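Local coordinates for surface glycoprotein (PDB 5KLH) that is a procyclic-stage trypanosome surface antigen whose bilobed ectodomain, the part described here, probably acts as a sensor, at residues A[52-56]-A[206-210]; A[98-103]-A[140-146]. One frame throughout, in Å; residues are numbered along the deposited sequence.

Contact 1. Residues A[52-56]-A[206-210]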
ATOM      1  N   SER A  52       8.578   6.881  20.429  1.00 10.09           N
ATOM      2  CA  SER A  52       7.361   7.392  19.798  1.00 12.30           C
ATOM      3  C   SER A  52       7.691   8.428  18.727  1.00 13.54           C
ATOM      4  O   SER A  52       8.429   9.384  18.984  1.00 13.58           O
ATOM      5  CB  SER A  52       6.431   7.989  20.855  1.00 12.16           C
ATOM      6  OG  SER A  52       5.876   6.960  21.660  1.00 15.25           O
ATOM      7  N   ILE A  53       7.129   8.233  17.533  1.00 11.94           N
ATOM      8  CA  ILE A  53       7.475   9.017  16.345  1.00 12.56           C
ATOM      9  C   ILE A  53       6.226   9.696  15.801  1.00  8.74           C
ATOM     10  O   ILE A  53       5.231   9.018  15.575  1.00 12.23           O
ATOM     11  CB  ILE A  53       8.067   8.120  15.235  1.00 16.09           C
ATOM     12  CG1 ILE A  53       9.189   7.220  15.775  1.00 19.92           C
ATOM     13  CG2 ILE A  53       8.520   8.953  14.039  1.00 13.62           C
ATOM     14  CD1 ILE A  53      10.401   7.963  16.234  1.00 19.22           C
ATOM     15  N   PRO A  54       6.263  11.022  15.609  1.00 10.67           N
ATOM     16  CA  PRO A  54       5.067  11.724  15.120  1.00 13.09           C
ATOM     17  C   PRO A  54       4.733  11.391  13.673  1.00 11.07           C
ATOM     18  O   PRO A  54       5.615  11.114  12.860  1.00 14.77           O
ATOM     19  CB  PRO A  54       5.439  13.204  15.249  1.00 16.01           C
ATOM     20  CG  PRO A  54       6.910  13.223  15.165  1.00 22.54           C
ATOM     21  CD  PRO A  54       7.397  11.939  15.797  1.00 15.97           C
ATOM     22  N   SER A  55       3.443  11.446  13.365  1.00 11.81           N
ATOM     23  CA  SER A  55       2.945  11.199  12.017  1.00 12.10           C
ATOM     24  C   SER A  55       1.673  12.013  11.924  1.00 14.96           C
ATOM     25  O   SER A  55       0.909  12.068  12.889  1.00 17.27           O
ATOM     26  CB  SER A  55       2.690   9.704  11.780  1.00 15.20           C
ATOM     27  OG  SER A  55       1.972   9.464  10.572  1.00 13.87           O
ATOM     28  N   VAL A  56       1.454  12.665  10.788  1.00 11.81           N
ATOM     29  CA  VAL A  56       0.326  13.570  10.662  1.00 11.35           C
ATOM     30  C   VAL A  56      -0.355  13.340   9.322  1.00 11.94           C
ATOM     31  O   VAL A  56       0.309  13.300   8.287  1.00 13.61           O
ATOM     32  CB  VAL A  56       0.762  15.049  10.767  1.00 13.10           C
ATOM     33  CG1 VAL A  56      -0.446  15.955  10.603  1.00 12.53           C
ATOM     34  CG2 VAL A  56       1.435  15.313  12.100  1.00 17.94           C
ATOM     35  N   GLY A 206       7.019  13.000   3.051  1.00 10.97           N
ATOM     36  CA  GLY A 206       8.058  12.863   4.058  1.00 14.11           C
ATOM     37  C   GLY A 206       7.578  12.355   5.409  1.00 16.45           C
ATOM     38  O   GLY A 206       8.347  12.359   6.378  1.00 13.47           O
ATOM     39  N   ASP A 207       6.328  11.902   5.493  1.00 11.28           N
ATOM     40  CA  ASP A 207       5.824  11.422   6.789  1.00  9.60           C
ATOM     41  C   ASP A 207       6.587  10.209   7.287  1.00  9.83           C
ATOM     42  O   ASP A 207       6.930   9.329   6.511  1.00 11.71           O
ATOM     43  CB  ASP A 207       4.342  11.073   6.707  1.00 11.08           C
ATOM     44  CG  ASP A 207       3.706  11.002   8.069  1.00 12.38           C
ATOM     45  OD1 ASP A 207       3.230  12.059   8.522  1.00 11.54           O
ATOM     46  OD2 ASP A 207       3.674   9.895   8.671  1.00 13.18           O
ATOM     47  N   PRO A 208       6.839  10.138   8.603  1.00 11.76           N
ATOM     48  CA  PRO A 208       7.541   8.964   9.123  1.00  8.30           C
ATOM     49  C   PRO A 208       6.765   7.660   8.917  1.00  9.45           C
ATOM     50  O   PRO A 208       7.364   6.585   8.899  1.00 12.49           O
ATOM     51  CB  PRO A 208       7.680   9.291  10.614  1.00 11.09           C
ATOM     52  CG  PRO A 208       7.801  10.790  10.637  1.00 11.41           C
ATOM     53  CD  PRO A 208       6.772  11.225   9.599  1.00 13.82           C
ATOM     54  N   PHE A 209       5.445   7.743   8.780  1.00  9.90           N
ATOM     55  CA  PHE A 209       4.666   6.538   8.486  1.00  8.01           C
ATOM     56  C   PHE A 209       5.139   5.921   7.160  1.00 10.13           C
ATOM     57  O   PHE A 209       5.320   4.701   7.055  1.00 12.30           O
ATOM     58  CB  PHE A 209       3.163   6.870   8.430  1.00 10.68           C
ATOM     59  CG  PHE A 209       2.274   5.686   8.115  1.00  9.83           C
ATOM     60  CD1 PHE A 209       1.957   5.371   6.807  1.00  9.79           C
ATOM     61  CD2 PHE A 209       1.725   4.925   9.131  1.00 18.67           C
ATOM     62  CE1 PHE A 209       1.141   4.296   6.508  1.00 13.83           C
ATOM     63  CE2 PHE A 209       0.901   3.849   8.840  1.00 24.56           C
ATOM     64  CZ  PHE A 209       0.609   3.538   7.524  1.00 20.99           C
ATOM     65  N   ILE A 210       5.330   6.766   6.153  1.00  9.90           N
ATOM     66  CA  ILE A 210       5.764   6.290   4.842  1.00  8.28           C
ATOM     67  C   ILE A 210       7.228   5.843   4.914  1.00  9.51           C
ATOM     68  O   ILE A 210       7.579   4.776   4.408  1.00 12.25           O
ATOM     69  CB  ILE A 210       5.563   7.367   3.769  1.00  8.35           C
ATOM     70  CG1 ILE A 210       4.066   7.541   3.496  1.00 10.27           C
ATOM     71  CG2 ILE A 210       6.332   7.013   2.503  1.00 10.90           C
ATOM     72  CD1 ILE A 210       3.727   8.705   2.577  1.00 11.83           C
TER
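The two oxygens of the Asp207 carboxylate are divided between Val56 N and Ser55 OG of strand 51-63, while the same group N-caps helix 208-215. OD1 offers its syn lone pair to the backbone of the strand: Val56 N donates to Asp207 OD1 over 2.9 Å in a nearly straight bond (174°). OD2 takes two donors, both out of the carboxylate plane. Ser55 OG, 2.6 Å from Asp207 OD2, comes in on the syn side, and Phe209 N, 2.8 Å from Asp207 OD2, on the anti side, making the capping bond. With both oxygens engaged, the group's rotation is fixed, and the first turn of the helix is fastened to the strand. Ser55 reaches across because OG stands anti to the backbone N (chi1 169°); Gln43 on neighbouring strand 36-47 also hydrogen-bonds to this hydroxyl.

Beside this polar grip, the Pro208 ring packs on the strand, its CB 3.5 Å from Ile53 CG2, with Phe21 touching both Asp207 and Pro208. The Phe209 ring leads away to stack with Tyr203 of strand 197-204, leaving its CB 3.6 Å from Ser55 OG. Pro54 O, a buried carbonyl oxygen lacking a hydrogen-bond partner, sits 3.1 Å from Pro208 CG.

Contact 2. Residues A[98-103]-A[140-146]; sequences WFSCSS and CRLGEKC
Strand 85-100 and the start of strand 145-164 run antiparallel, with Ser100 and Lys145 forming a non-hydrogen-bonded pair. Two backbone bonds flank that pair, Cys146 N to Phe99 O and Cys101 N to Glu144 O, each 2.8 Å long. Beyond the strand ends the ladder gives way to a type II turn, Arg141 to Glu144, and Gly143 N within it donates to Cys101 O (2.8 Å, 153°). Glu144 OE1 accepts from Arg141 N through its anti lone pair and is also hydrogen-bonded to Ser137.

On the buried side, the Cys140-Cys146 disulfide packs against Phe99 and Cys101. Cys146 SG lies in the plane of the Phe99 ring at its edge, and Cys140 SG approaches Phe99 CE1 obliquely to 3.7 Å; His119 of helix 116-128 also meets this ring. A second disulfide, Cys101 to Cys115, ties the segment to the approach to that helix, in what is probably the smaller, disulfide-rich lobe.

On the other side, Lys145 CB rests 3.7 Å from Trp98 CE3, the two side chains crossing at about a right angle. The lysine chain bends at chi2 (-64°) and then runs extended past Ser100, where Lys145 NZ donates to Ser100 OG over 2.8 Å.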
ATOM      1  N   TRP A  98       0.327 -15.172  -8.303  1.00 19.54           N
ATOM      2  CA  TRP A  98       0.764 -16.181  -9.257  1.00 18.19           C
ATOM      3  C   TRP A  98       1.999 -16.938  -8.795  1.00 16.83           C
ATOM      4  O   TRP A  98       2.889 -16.362  -8.180  1.00 18.85           O
ATOM      5  CB  TRP A  98       1.064 -15.532 -10.607  1.00 14.61           C
ATOM      6  CG  TRP A  98      -0.142 -15.209 -11.413  1.00 17.58           C
ATOM      7  CD1 TRP A  98      -0.990 -14.154 -11.239  1.00 23.16           C
ATOM      8  CD2 TRP A  98      -0.627 -15.938 -12.540  1.00 18.76           C
ATOM      9  NE1 TRP A  98      -1.987 -14.190 -12.186  1.00 21.87           N
ATOM     10  CE2 TRP A  98      -1.784 -15.274 -13.000  1.00 24.07           C
ATOM     11  CE3 TRP A  98      -0.203 -17.092 -13.204  1.00 21.25           C
ATOM     12  CZ2 TRP A  98      -2.515 -15.725 -14.099  1.00 19.79           C
ATOM     13  CZ3 TRP A  98      -0.932 -17.539 -14.291  1.00 22.55           C
ATOM     14  CH2 TRP A  98      -2.076 -16.859 -14.725  1.00 24.09           C
ATOM     15  N   PHE A  99       2.046 -18.223  -9.124  1.00 15.45           N
ATOM     16  CA  PHE A  99       3.263 -19.010  -8.968  1.00 14.28           C
ATOM     17  C   PHE A  99       3.983 -19.066 -10.305  1.00 14.02           C
ATOM     18  O   PHE A  99       3.441 -19.565 -11.295  1.00 17.31           O
ATOM     19  CB  PHE A  99       2.952 -20.427  -8.469  1.00 15.68           C
ATOM     20  CG  PHE A  99       4.184 -21.247  -8.189  1.00 14.19           C
ATOM     21  CD1 PHE A  99       4.805 -21.960  -9.204  1.00 15.04           C
ATOM     22  CD2 PHE A  99       4.717 -21.291  -6.913  1.00 17.06           C
ATOM     23  CE1 PHE A  99       5.947 -22.704  -8.948  1.00 16.78           C
ATOM     24  CE2 PHE A  99       5.852 -22.031  -6.647  1.00 15.04           C
ATOM     25  CZ  PHE A  99       6.464 -22.744  -7.677  1.00 14.07           C
ATOM     26  N   SER A 100       5.200 -18.525 -10.332  1.00 16.70           N
ATOM     27  CA  SER A 100       6.055 -18.573 -11.513  1.00 19.75           C
ATOM     28  C   SER A 100       7.213 -19.506 -11.204  1.00 15.76           C
ATOM     29  O   SER A 100       7.848 -19.376 -10.155  1.00 21.67           O
ATOM     30  CB  SER A 100       6.579 -17.184 -11.876  1.00 22.51           C
ATOM     31  OG  SER A 100       5.517 -16.250 -11.992  1.00 32.39           O
ATOM     32  N   CYS A 101       7.476 -20.456 -12.092  1.00 13.81           N
ATOM     33  CA  CYS A 101       8.567 -21.388 -11.837  1.00 15.39           C
ATOM     34  C   CYS A 101       9.883 -20.692 -12.137  1.00 16.94           C
ATOM     35  O   CYS A 101      10.143 -20.304 -13.276  1.00 18.21           O
ATOM     36  CB  CYS A 101       8.423 -22.657 -12.677  1.00 13.94           C
ATOM     37  SG  CYS A 101       9.756 -23.852 -12.419  1.00 15.67           S
ATOM     38  N   SER A 102      10.697 -20.533 -11.100  1.00 19.51           N
ATOM     39  CA  SER A 102      12.006 -19.900 -11.217  1.00 17.37           C
ATOM     40  C   SER A 102      13.074 -20.880 -10.768  1.00 15.69           C
ATOM     41  O   SER A 102      12.754 -21.879 -10.136  1.00 14.07           O
ATOM     42  CB  SER A 102      12.060 -18.644 -10.368  1.00 17.05           C
ATOM     43  OG  SER A 102      11.962 -18.999  -9.005  1.00 19.86           O
ATOM     44  N   SER A 103      14.337 -20.578 -11.051  1.00 15.08           N
ATOM     45  CA  SER A 103      15.409 -21.503 -10.684  1.00 11.97           C
ATOM     46  C   SER A 103      15.417 -21.789  -9.192  1.00 12.87           C
ATOM     47  O   SER A 103      15.743 -22.908  -8.781  1.00 18.06           O
ATOM     48  CB  SER A 103      16.776 -20.962 -11.117  1.00 17.34           C
ATOM     49  OG  SER A 103      16.885 -20.952 -12.531  1.00 22.50           O
ATOM     50  N   CYS A 140       4.584 -27.345 -15.002  1.00 19.02           N
ATOM     51  CA  CYS A 140       5.255 -26.238 -14.311  1.00 12.45           C
ATOM     52  C   CYS A 140       6.771 -26.212 -14.552  1.00 18.93           C
ATOM     53  O   CYS A 140       7.554 -26.314 -13.603  1.00 15.58           O
ATOM     54  CB  CYS A 140       4.960 -26.317 -12.811  1.00 19.91           C
ATOM     55  SG  CYS A 140       5.329 -24.820 -11.887  1.00 17.74           S
ATOM     56  N   ARG A 141       7.165 -26.095 -15.821  1.00 18.46           N
ATOM     57  CA  ARG A 141       8.577 -26.070 -16.217  1.00 18.23           C
ATOM     58  C   ARG A 141       9.185 -24.715 -15.924  1.00 15.19           C
ATOM     59  O   ARG A 141       8.460 -23.746 -15.722  1.00 17.17           O
ATOM     60  CB  ARG A 141       8.750 -26.371 -17.710  1.00 23.73           C
ATOM     61  CG  ARG A 141       8.096 -27.652 -18.214  1.00 33.77           C
ATOM     62  CD  ARG A 141       8.448 -27.865 -19.691  1.00 38.97           C
ATOM     63  NE  ARG A 141       7.547 -28.793 -20.379  1.00 54.51           N
ATOM     64  CZ  ARG A 141       7.621 -30.120 -20.289  1.00 53.52           C
ATOM     65  NH1 ARG A 141       8.545 -30.688 -19.522  1.00 54.53           N
ATOM     66  NH2 ARG A 141       6.762 -30.881 -20.956  1.00 60.12           N
ATOM     67  N   LEU A 142      10.512 -24.652 -15.936  1.00 14.57           N
ATOM     68  CA  LEU A 142      11.232 -23.399 -15.722  1.00 14.43           C
ATOM     69  C   LEU A 142      10.651 -22.286 -16.576  1.00 17.05           C
ATOM     70  O   LEU A 142      10.491 -22.448 -17.786  1.00 23.70           O
ATOM     71  CB  LEU A 142      12.718 -23.582 -16.036  1.00 16.36           C
ATOM     72  CG  LEU A 142      13.612 -22.370 -15.815  1.00 19.48           C
ATOM     73  CD1 LEU A 142      13.500 -21.912 -14.391  1.00 19.76           C
ATOM     74  CD2 LEU A 142      15.061 -22.707 -16.151  1.00 20.41           C
ATOM     75  N   GLY A 143      10.307 -21.171 -15.937  1.00 19.65           N
ATOM     76  CA  GLY A 143       9.846 -20.000 -16.660  1.00 24.88           C
ATOM     77  C   GLY A 143       8.342 -19.921 -16.848  1.00 24.90           C
ATOM     78  O   GLY A 143       7.827 -18.880 -17.274  1.00 25.93           O
ATOM     79  N   GLU A 144       7.632 -21.003 -16.533  1.00 18.62           N
ATOM     80  CA  GLU A 144       6.181 -21.025 -16.714  1.00 21.29           C
ATOM     81  C   GLU A 144       5.423 -20.342 -15.581  1.00 21.88           C
ATOM     82  O   GLU A 144       5.843 -20.364 -14.424  1.00 19.64           O
ATOM     83  CB  GLU A 144       5.669 -22.469 -16.854  1.00 17.28           C
ATOM     84  CG  GLU A 144       6.143 -23.185 -18.094  1.00 22.23           C
ATOM     85  CD  GLU A 144       5.251 -24.353 -18.455  1.00 24.70           C
ATOM     86  OE1 GLU A 144       5.391 -25.426 -17.844  1.00 26.59           O
ATOM     87  OE2 GLU A 144       4.398 -24.191 -19.351  1.00 38.66           O
ATOM     88  N   LYS A 145       4.297 -19.728 -15.933  1.00 23.64           N
ATOM     89  CA  LYS A 145       3.324 -19.284 -14.943  1.00 19.01           C
ATOM     90  C   LYS A 145       2.400 -20.459 -14.687  1.00 22.02           C
ATOM     91  O   LYS A 145       1.581 -20.797 -15.544  1.00 24.55           O
ATOM     92  CB  LYS A 145       2.530 -18.073 -15.437  1.00 17.45           C
ATOM     93  CG  LYS A 145       3.394 -16.940 -15.968  1.00 24.30           C
ATOM     94  CD  LYS A 145       4.255 -16.369 -14.862  1.00 33.13           C
ATOM     95  CE  LYS A 145       5.213 -15.292 -15.370  1.00 40.61           C
ATOM     96  NZ  LYS A 145       6.080 -14.767 -14.261  1.00 35.08           N
ATOM     97  N   CYS A 146       2.536 -21.087 -13.526  1.00 16.11           N
ATOM     98  CA  CYS A 146       1.909 -22.391 -13.315  1.00 15.96           C
ATOM     99  C   CYS A 146       0.482 -22.313 -12.808  1.00 18.70           C
ATOM    100  O   CYS A 146      -0.322 -23.212 -13.061  1.00 18.52           O
ATOM    101  CB  CYS A 146       2.762 -23.213 -12.352  1.00 20.36           C
ATOM    102  SG  CYS A 146       4.462 -23.313 -12.933  1.00 17.15           S
TER

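Contacts 1 and 2 lie on opposite sides of the chain's centre, with centres 39 Å apart and nearest atoms about 24 Å apart. Along the chain, both segments of contact 2 fall between those of contact 1: 52-56 comes first, then 98-103 and 140-146, and finally 206-210. A single mixed sheet reaches both. Strand 51-63 of contact 1 pairs with 197-204, which runs parallel to the long strand 145-164; that strand's beginning joins 85-100 in contact 2. This arrangement fits the bilobed architecture: contact 1 fastens the C-terminal helix 208-215 to the larger sheet body, and contact 2 probably lies in the second lobe, which holds the disulfides, with long strands running between the two.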